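Local atomic coordinates of lectin (Cicer arietinum, PDB entry 3V6N), a protein that agglutinates red blood cells and binds calcium and sodium ions, as a plant albumin with the four-bladed beta-propeller fold of hemopexin. Residues Leu20-Lys25 with Arg221-Leu226; Leu29-Gly34 with Asp215-Leu220. All coordinates share one frame; numbering follows the deposited sequence.

Contact 1: residues Leu20-Lys25 with Arg221-Leu226; sequences LFINDK and RGIIPL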
ATOM      1  N   LEU A  20     -10.229  -2.761 -18.674  1.00 13.09           N
ATOM      2  CA  LEU A  20      -9.482  -3.982 -18.551  1.00 13.37           C
ATOM      3  C   LEU A  20      -8.077  -3.625 -18.110  1.00 13.59           C
ATOM      4  O   LEU A  20      -7.449  -2.765 -18.709  1.00 13.90           O
ATOM      5  CB  LEU A  20      -9.439  -4.696 -19.909  1.00 13.71           C
ATOM      6  CG  LEU A  20     -10.796  -5.054 -20.498  1.00 14.22           C
ATOM      7  CD1 LEU A  20     -10.649  -5.419 -21.964  1.00 14.99           C
ATOM      8  CD2 LEU A  20     -11.365  -6.205 -19.706  1.00 14.01           C
ATOM      9  N   PHE A  21      -7.599  -4.292 -17.065  1.00 13.69           N
ATOM     10  CA  PHE A  21      -6.304  -3.998 -16.464  1.00 13.94           C
ATOM     11  C   PHE A  21      -5.352  -5.143 -16.722  1.00 14.48           C
ATOM     12  O   PHE A  21      -5.698  -6.308 -16.540  1.00 14.53           O
ATOM     13  CB  PHE A  21      -6.469  -3.698 -14.969  1.00 13.63           C
ATOM     14  CG  PHE A  21      -7.364  -2.521 -14.716  1.00 13.60           C
ATOM     15  CD1 PHE A  21      -6.834  -1.236 -14.678  1.00 13.86           C
ATOM     16  CD2 PHE A  21      -8.740  -2.684 -14.626  1.00 13.38           C
ATOM     17  CE1 PHE A  21      -7.654  -0.132 -14.514  1.00 14.00           C
ATOM     18  CE2 PHE A  21      -9.567  -1.590 -14.451  1.00 13.69           C
ATOM     19  CZ  PHE A  21      -9.022  -0.310 -14.389  1.00 13.89           C
ATOM     20  N   ILE A  22      -4.169  -4.797 -17.194  1.00 15.38           N
ATOM     21  CA  ILE A  22      -3.156  -5.770 -17.556  1.00 16.55           C
ATOM     22  C   ILE A  22      -1.852  -5.232 -16.996  1.00 16.91           C
ATOM     23  O   ILE A  22      -1.467  -4.103 -17.306  1.00 16.62           O
ATOM     24  CB  ILE A  22      -3.038  -5.911 -19.089  1.00 17.33           C
ATOM     25  CG1 ILE A  22      -4.398  -6.284 -19.703  1.00 17.87           C
ATOM     26  CG2 ILE A  22      -1.955  -6.926 -19.446  1.00 17.56           C
ATOM     27  CD1 ILE A  22      -4.650  -5.614 -21.036  1.00 19.21           C
ATOM     28  N   ASN A  23      -1.189  -6.043 -16.169  1.00 17.36           N
ATOM     29  CA  ASN A  23       0.002  -5.631 -15.430  1.00 17.72           C
ATOM     30  C   ASN A  23      -0.254  -4.289 -14.719  1.00 17.31           C
ATOM     31  O   ASN A  23      -1.194  -4.174 -13.929  1.00 16.86           O
ATOM     32  CB  ASN A  23       1.233  -5.573 -16.362  1.00 18.91           C
ATOM     33  CG  ASN A  23       1.528  -6.909 -17.045  1.00 20.09           C
ATOM     34  OD1 ASN A  23       1.249  -7.975 -16.504  1.00 21.42           O
ATOM     35  ND2 ASN A  23       2.109  -6.851 -18.227  1.00 20.17           N
ATOM     36  N   ASP A  24       0.550  -3.273 -15.030  1.00 17.13           N
ATOM     37  CA  ASP A  24       0.371  -1.943 -14.471  1.00 17.17           C
ATOM     38  C   ASP A  24      -0.294  -0.980 -15.477  1.00 16.84           C
ATOM     39  O   ASP A  24      -0.209   0.242 -15.342  1.00 16.70           O
ATOM     40  CB  ASP A  24       1.708  -1.393 -13.946  1.00 17.96           C
ATOM     41  CG  ASP A  24       2.795  -1.321 -15.024  1.00 18.50           C
ATOM     42  OD1 ASP A  24       2.664  -1.949 -16.094  1.00 18.65           O
ATOM     43  OD2 ASP A  24       3.793  -0.623 -14.795  1.00 19.26           O
ATOM     44  N   LYS A  25      -0.962  -1.555 -16.465  1.00 16.37           N
ATOM     45  CA  LYS A  25      -1.591  -0.796 -17.529  1.00 16.70           C
ATOM     46  C   LYS A  25      -3.093  -1.083 -17.605  1.00 16.27           C
ATOM     47  O   LYS A  25      -3.618  -1.988 -16.919  1.00 15.61           O
ATOM     48  CB  LYS A  25      -0.936  -1.123 -18.883  1.00 18.01           C
ATOM     49  CG  LYS A  25       0.513  -0.638 -19.022  1.00 19.86           C
ATOM     50  CD  LYS A  25       0.981  -0.804 -20.466  1.00 21.67           C
ATOM     51  CE  LYS A  25       2.384  -0.249 -20.711  1.00 23.19           C
ATOM     52  NZ  LYS A  25       2.545   0.109 -22.154  1.00 24.69           N
ATOM     53  N   ARG A 221      -5.765  -7.562 -30.475  1.00 31.52           N
ATOM     54  CA  ARG A 221      -4.587  -8.193 -31.092  1.00 35.57           C
ATOM     55  C   ARG A 221      -3.342  -7.314 -30.966  1.00 36.63           C
ATOM     56  O   ARG A 221      -3.332  -6.170 -31.426  1.00 37.35           O
ATOM     57  CB  ARG A 221      -4.854  -8.565 -32.555  1.00 38.81           C
ATOM     58  CG  ARG A 221      -5.751  -9.788 -32.687  1.00 41.86           C
ATOM     59  CD  ARG A 221      -6.214 -10.045 -34.112  1.00 44.59           C
ATOM     60  NE  ARG A 221      -7.536 -10.673 -34.119  1.00 46.89           N
ATOM     61  CZ  ARG A 221      -7.781 -11.971 -33.941  1.00 48.99           C
ATOM     62  NH1 ARG A 221      -6.790 -12.835 -33.738  1.00 53.21           N
ATOM     63  NH2 ARG A 221      -9.031 -12.413 -33.968  1.00 48.60           N
ATOM     64  N   GLY A 222      -2.309  -7.850 -30.315  1.00 38.04           N
ATOM     65  CA  GLY A 222      -1.062  -7.116 -30.089  1.00 39.35           C
ATOM     66  C   GLY A 222      -1.025  -6.348 -28.781  1.00 39.97           C
ATOM     67  O   GLY A 222      -0.015  -5.727 -28.445  1.00 41.43           O
ATOM     68  N   ILE A 223      -2.130  -6.386 -28.043  1.00 38.15           N
ATOM     69  CA  ILE A 223      -2.194  -5.785 -26.712  1.00 36.16           C
ATOM     70  C   ILE A 223      -2.056  -6.882 -25.652  1.00 36.81           C
ATOM     71  O   ILE A 223      -1.281  -6.746 -24.703  1.00 38.30           O
ATOM     72  CB  ILE A 223      -3.500  -4.964 -26.523  1.00 34.38           C
ATOM     73  CG1 ILE A 223      -3.538  -3.797 -27.518  1.00 33.18           C
ATOM     74  CG2 ILE A 223      -3.627  -4.469 -25.086  1.00 32.90           C
ATOM     75  CD1 ILE A 223      -4.786  -2.942 -27.461  1.00 32.81           C
ATOM     76  N   ILE A 224      -2.822  -7.957 -25.809  1.00 36.43           N
ATOM     77  CA  ILE A 224      -2.637  -9.146 -24.985  1.00 37.84           C
ATOM     78  C   ILE A 224      -2.197 -10.314 -25.865  1.00 39.01           C
ATOM     79  O   ILE A 224      -2.608 -10.393 -27.027  1.00 40.10           O
ATOM     80  CB  ILE A 224      -3.894  -9.536 -24.157  1.00 38.45           C
ATOM     81  CG1 ILE A 224      -5.030 -10.066 -25.045  1.00 38.37           C
ATOM     82  CG2 ILE A 224      -4.355  -8.380 -23.283  1.00 37.37           C
ATOM     83  CD1 ILE A 224      -5.933 -11.066 -24.344  1.00 38.98           C
ATOM     84  N   PRO A 225      -1.327 -11.201 -25.334  1.00 38.87           N
ATOM     85  CA  PRO A 225      -0.636 -11.051 -24.044  1.00 39.76           C
ATOM     86  C   PRO A 225       0.338  -9.873 -24.069  1.00 41.04           C
ATOM     87  O   PRO A 225       0.813  -9.497 -25.143  1.00 38.93           O
ATOM     88  CB  PRO A 225       0.125 -12.379 -23.873  1.00 39.21           C
ATOM     89  CG  PRO A 225       0.140 -13.019 -25.224  1.00 39.74           C
ATOM     90  CD  PRO A 225      -1.059 -12.508 -25.966  1.00 39.06           C
ATOM     91  N   LEU A 226       0.605  -9.286 -22.903  1.00 42.48           N
ATOM     92  CA  LEU A 226       1.578  -8.200 -22.782  1.00 47.13           C
ATOM     93  C   LEU A 226       2.890  -8.775 -22.230  1.00 51.67           C
ATOM     94  O   LEU A 226       2.977  -9.118 -21.046  1.00 53.16           O
ATOM     95  CB  LEU A 226       1.038  -7.069 -21.881  1.00 45.52           C
ATOM     96  CG  LEU A 226       1.136  -5.597 -22.340  1.00 43.83           C
ATOM     97  CD1 LEU A 226       0.187  -4.699 -21.555  1.00 40.41           C
ATOM     98  CD2 LEU A 226       2.551  -5.031 -22.282  1.00 45.69           C
TER
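I22 and L226 bring the two backbones nearest, with 7.5 Å between I22 CA and L226 CA, a spacing that fits side-chain packing rather than strand pairing. Residues 20-25 hold the end of strand 17-22 and a type II' turn from I22 to K25. N23 takes the first corner with positive phi, and the bond from K25 N to I22 O, 2.7 Å long, closes the two-residue hairpin. Residues 221-226 have no regular secondary structure, and a cis peptide bond links I224 to P225.

The two branches of I22 divide the work. With CG1 beside the backbone N (chi1 -56°), CG2 stands anti to that N and meets L226 CD1 at 3.7 Å, while CG1 carries the terminal methyl to I224, where I22 CD1 lies 3.6 Å from I224 CG2. The I22 and I224 side chains cross at about a right angle, so they touch over short lengths, chiefly methyl to methyl. I223 CG2 adds a looser contact to the same I22 CD1.

This hairpin belongs to the propeller blade formed by strands 6-11, 17-22, 25-30, 39-41 and 43-46. The C-terminal tail reaches it after the last blade, and a backbone hydrogen bond of L226 with G4 places the tail beside the start of the chain. The I22 side chain is about 10 Å from the bound calcium ion.

Around L226 the packing extends to K25, which closes the turn, and to N23 at its first corner. The carbons of K25 run extended, and its CD lies across L226 CD1 at 4.1 Å; K25 also makes a cation-pi contact with F46. The N23 side chain slants across the base of L226, its ND2 3.8 Å from L226 CB.

Contact 2: residues Leu29-Gly34 with Asp215-Leu220; sequences LDYAPG and DYWPSL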
ATOM      1  N   LEU A  29     -12.322  -0.419 -23.367  1.00 15.78           N
ATOM      2  CA  LEU A  29     -12.823  -1.141 -24.527  1.00 16.62           C
ATOM      3  C   LEU A  29     -14.323  -0.886 -24.763  1.00 17.06           C
ATOM      4  O   LEU A  29     -15.102  -0.865 -23.803  1.00 16.40           O
ATOM      5  CB  LEU A  29     -12.567  -2.650 -24.360  1.00 16.55           C
ATOM      6  CG  LEU A  29     -12.894  -3.593 -25.526  1.00 16.94           C
ATOM      7  CD1 LEU A  29     -11.867  -3.503 -26.645  1.00 17.37           C
ATOM      8  CD2 LEU A  29     -12.979  -5.017 -25.014  1.00 17.06           C
ATOM      9  N   ASP A  30     -14.693  -0.659 -26.032  1.00 16.85           N
ATOM     10  CA  ASP A  30     -16.067  -0.843 -26.499  1.00 17.17           C
ATOM     11  C   ASP A  30     -16.158  -2.315 -26.844  1.00 16.72           C
ATOM     12  O   ASP A  30     -15.617  -2.750 -27.842  1.00 16.24           O
ATOM     13  CB  ASP A  30     -16.351  -0.014 -27.758  1.00 18.32           C
ATOM     14  CG  ASP A  30     -17.796  -0.163 -28.261  1.00 19.10           C
ATOM     15  OD1 ASP A  30     -18.450  -1.222 -28.078  1.00 19.02           O
ATOM     16  OD2 ASP A  30     -18.290   0.808 -28.851  1.00 20.75           O
ATOM     17  N   TYR A  31     -16.822  -3.095 -26.007  1.00 17.02           N
ATOM     18  CA  TYR A  31     -16.715  -4.551 -26.135  1.00 16.84           C
ATOM     19  C   TYR A  31     -17.783  -5.186 -27.025  1.00 17.16           C
ATOM     20  O   TYR A  31     -17.773  -6.403 -27.209  1.00 18.19           O
ATOM     21  CB  TYR A  31     -16.625  -5.222 -24.759  1.00 16.46           C
ATOM     22  CG  TYR A  31     -17.855  -5.088 -23.892  1.00 16.38           C
ATOM     23  CD1 TYR A  31     -18.020  -3.986 -23.043  1.00 16.09           C
ATOM     24  CD2 TYR A  31     -18.841  -6.069 -23.904  1.00 15.97           C
ATOM     25  CE1 TYR A  31     -19.138  -3.864 -22.249  1.00 16.15           C
ATOM     26  CE2 TYR A  31     -19.959  -5.958 -23.114  1.00 16.07           C
ATOM     27  CZ  TYR A  31     -20.101  -4.865 -22.284  1.00 16.46           C
ATOM     28  OH  TYR A  31     -21.212  -4.777 -21.490  1.00 16.61           O
ATOM     29  N   ALA A  32     -18.666  -4.360 -27.593  1.00 17.33           N
ATOM     30  CA  ALA A  32     -19.619  -4.766 -28.640  1.00 18.01           C
ATOM     31  C   ALA A  32     -20.269  -6.160 -28.444  1.00 18.46           C
ATOM     32  O   ALA A  32     -20.008  -7.103 -29.206  1.00 17.98           O
ATOM     33  CB  ALA A  32     -18.958  -4.661 -30.004  1.00 18.08           C
ATOM     34  N   PRO A  33     -21.115  -6.292 -27.406  1.00 18.70           N
ATOM     35  CA  PRO A  33     -21.802  -7.560 -27.112  1.00 18.58           C
ATOM     36  C   PRO A  33     -22.775  -8.047 -28.209  1.00 19.51           C
ATOM     37  O   PRO A  33     -23.078  -9.248 -28.261  1.00 19.74           O
ATOM     38  CB  PRO A  33     -22.574  -7.245 -25.822  1.00 18.06           C
ATOM     39  CG  PRO A  33     -22.751  -5.750 -25.840  1.00 18.35           C
ATOM     40  CD  PRO A  33     -21.460  -5.241 -26.429  1.00 18.27           C
ATOM     41  N   GLY A  34     -23.261  -7.149 -29.066  1.00 19.78           N
ATOM     42  CA  GLY A  34     -24.265  -7.532 -30.078  1.00 20.98           C
ATOM     43  C   GLY A  34     -23.867  -7.260 -31.521  1.00 21.83           C
ATOM     44  O   GLY A  34     -24.658  -7.442 -32.436  1.00 22.49           O
ATOM     45  N   ASP A 215     -10.319 -14.166 -30.430  1.00 25.14           N
ATOM     46  CA  ASP A 215     -11.370 -14.407 -31.432  1.00 25.34           C
ATOM     47  C   ASP A 215     -12.606 -13.515 -31.203  1.00 24.67           C
ATOM     48  O   ASP A 215     -13.243 -13.072 -32.160  1.00 25.18           O
ATOM     49  CB  ASP A 215     -11.807 -15.877 -31.449  1.00 25.97           C
ATOM     50  CG  ASP A 215     -10.711 -16.832 -31.926  1.00 27.13           C
ATOM     51  OD1 ASP A 215      -9.711 -16.381 -32.521  1.00 28.21           O
ATOM     52  OD2 ASP A 215     -10.867 -18.057 -31.717  1.00 26.98           O
ATOM     53  N   TYR A 216     -12.942 -13.257 -29.941  1.00 23.06           N
ATOM     54  CA  TYR A 216     -14.134 -12.467 -29.601  1.00 22.49           C
ATOM     55  C   TYR A 216     -13.864 -10.954 -29.680  1.00 22.28           C
ATOM     56  O   TYR A 216     -14.746 -10.184 -30.080  1.00 22.07           O
ATOM     57  CB  TYR A 216     -14.625 -12.869 -28.208  1.00 22.45           C
ATOM     58  CG  TYR A 216     -15.961 -12.290 -27.760  1.00 22.30           C
ATOM     59  CD1 TYR A 216     -17.157 -12.791 -28.254  1.00 22.45           C
ATOM     60  CD2 TYR A 216     -16.021 -11.281 -26.794  1.00 21.91           C
ATOM     61  CE1 TYR A 216     -18.383 -12.299 -27.822  1.00 22.23           C
ATOM     62  CE2 TYR A 216     -17.241 -10.765 -26.367  1.00 21.37           C
ATOM     63  CZ  TYR A 216     -18.419 -11.284 -26.885  1.00 21.83           C
ATOM     64  OH  TYR A 216     -19.633 -10.810 -26.472  1.00 21.19           O
ATOM     65  N   TRP A 217     -12.655 -10.543 -29.294  1.00 21.31           N
ATOM     66  CA  TRP A 217     -12.217  -9.165 -29.418  1.00 21.67           C
ATOM     67  C   TRP A 217     -10.935  -9.027 -30.223  1.00 22.91           C
ATOM     68  O   TRP A 217      -9.848  -8.856 -29.636  1.00 21.98           O
ATOM     69  CB  TRP A 217     -12.037  -8.521 -28.044  1.00 21.28           C
ATOM     70  CG  TRP A 217     -13.307  -8.390 -27.239  1.00 21.19           C
ATOM     71  CD1 TRP A 217     -14.539  -7.899 -27.665  1.00 20.94           C
ATOM     72  CD2 TRP A 217     -13.500  -8.730 -25.821  1.00 20.85           C
ATOM     73  NE1 TRP A 217     -15.457  -7.932 -26.650  1.00 20.93           N
ATOM     74  CE2 TRP A 217     -14.899  -8.404 -25.511  1.00 20.72           C
ATOM     75  CE3 TRP A 217     -12.684  -9.251 -24.815  1.00 20.62           C
ATOM     76  CZ2 TRP A 217     -15.445  -8.620 -24.249  1.00 20.17           C
ATOM     77  CZ3 TRP A 217     -13.240  -9.445 -23.540  1.00 20.16           C
ATOM     78  CH2 TRP A 217     -14.589  -9.151 -23.271  1.00 20.28           C
ATOM     79  N   PRO A 218     -11.038  -9.076 -31.578  1.00 22.78           N
ATOM     80  CA  PRO A 218      -9.860  -8.859 -32.422  1.00 23.87           C
ATOM     81  C   PRO A 218      -9.150  -7.523 -32.193  1.00 24.11           C
ATOM     82  O   PRO A 218      -7.954  -7.414 -32.472  1.00 24.27           O
ATOM     83  CB  PRO A 218     -10.435  -8.926 -33.852  1.00 24.02           C
ATOM     84  CG  PRO A 218     -11.616  -9.833 -33.728  1.00 23.14           C
ATOM     85  CD  PRO A 218     -12.207  -9.493 -32.379  1.00 22.86           C
ATOM     86  N   SER A 219      -9.876  -6.517 -31.703  1.00 24.26           N
ATOM     87  CA  SER A 219      -9.281  -5.208 -31.418  1.00 25.03           C
ATOM     88  C   SER A 219      -8.180  -5.263 -30.343  1.00 25.53           C
ATOM     89  O   SER A 219      -7.415  -4.316 -30.193  1.00 26.92           O
ATOM     90  CB  SER A 219     -10.361  -4.184 -31.028  1.00 24.93           C
ATOM     91  OG  SER A 219     -10.953  -4.490 -29.767  1.00 23.49           O
ATOM     92  N   LEU A 220      -8.110  -6.366 -29.601  1.00 25.54           N
ATOM     93  CA  LEU A 220      -7.045  -6.581 -28.620  1.00 25.96           C
ATOM     94  C   LEU A 220      -5.790  -7.274 -29.173  1.00 28.75           C
ATOM     95  O   LEU A 220      -4.855  -7.561 -28.410  1.00 28.54           O
ATOM     96  CB  LEU A 220      -7.565  -7.375 -27.418  1.00 24.14           C
ATOM     97  CG  LEU A 220      -8.644  -6.774 -26.501  1.00 23.70           C
ATOM     98  CD1 LEU A 220      -9.018  -7.802 -25.433  1.00 22.20           C
ATOM     99  CD2 LEU A 220      -8.210  -5.442 -25.882  1.00 22.56           C
TER
HETATM  100  O   HOH W   1     -21.878 -11.331 -27.423  1.00 18.31           O
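Y31 and W217 mark a close backbone approach, their CA atoms 7.2 Å apart, where the end of strand 25-30 passes the residue at which the chain leaves helix 213-216. In the four-bladed propeller this joins the blade built from the first strands to the helix end and loop that follow the last strand, 210-212, near the end of the predicted repeat 170-220.

The W217 indole donates NE1 to Y31 O over 2.8 Å. The N-H...O angle is 153°; the donor lies in the carbonyl plane, on a lone pair, and the oxygen sits at the indole edge. Beside this bond, Y31 CB rests 3.6 Å from W217 CZ2, whereas the Y31 hydroxyl bonds elsewhere, to H180 N.

With its CG anti to the backbone N (chi1 -174°), L29 covers one indole face in a CH-pi contact: its CD2 is 3.9 Å from the centroid of the five-membered ring of W217 and 11° off the normal. On the opposite face Y216 CD2 lies toward the rim, so the indole is held between two side chains. The other methyl, L29 CD1, touches S219 OG at 3.4 Å, and that hydroxyl is hydrogen-bonded to D38. L220 CD2 closes in on the same methyl.

The peptide group accepting from W217 is gripped at its other end by an Asx turn, in which A32 N donates to D30 OD1 over 3.2 Å.

Both contacts tie the end of helix 213-216 or the chain after it to neighbouring strands of one blade, contact 1 at the hairpin end of strand 17-22 and contact 2 where strand 25-30 runs out. Each is partly buried, with centres 14 Å apart, and along the chain contact 2 is nested within contact 1. Their chemistry differs: 20-25 with 221-226 is mainly aliphatic, whereas 29-34 with 215-220 centres on an indole that combines a hydrogen bond with packing on its faces. In contact 1 the I22 side chain lies about 6 Å from that of N7, a calcium ligand; contact 2 lies away from the annotated sites. They touch directly, L20 CD1 packing 3.9 Å from L29 CD2.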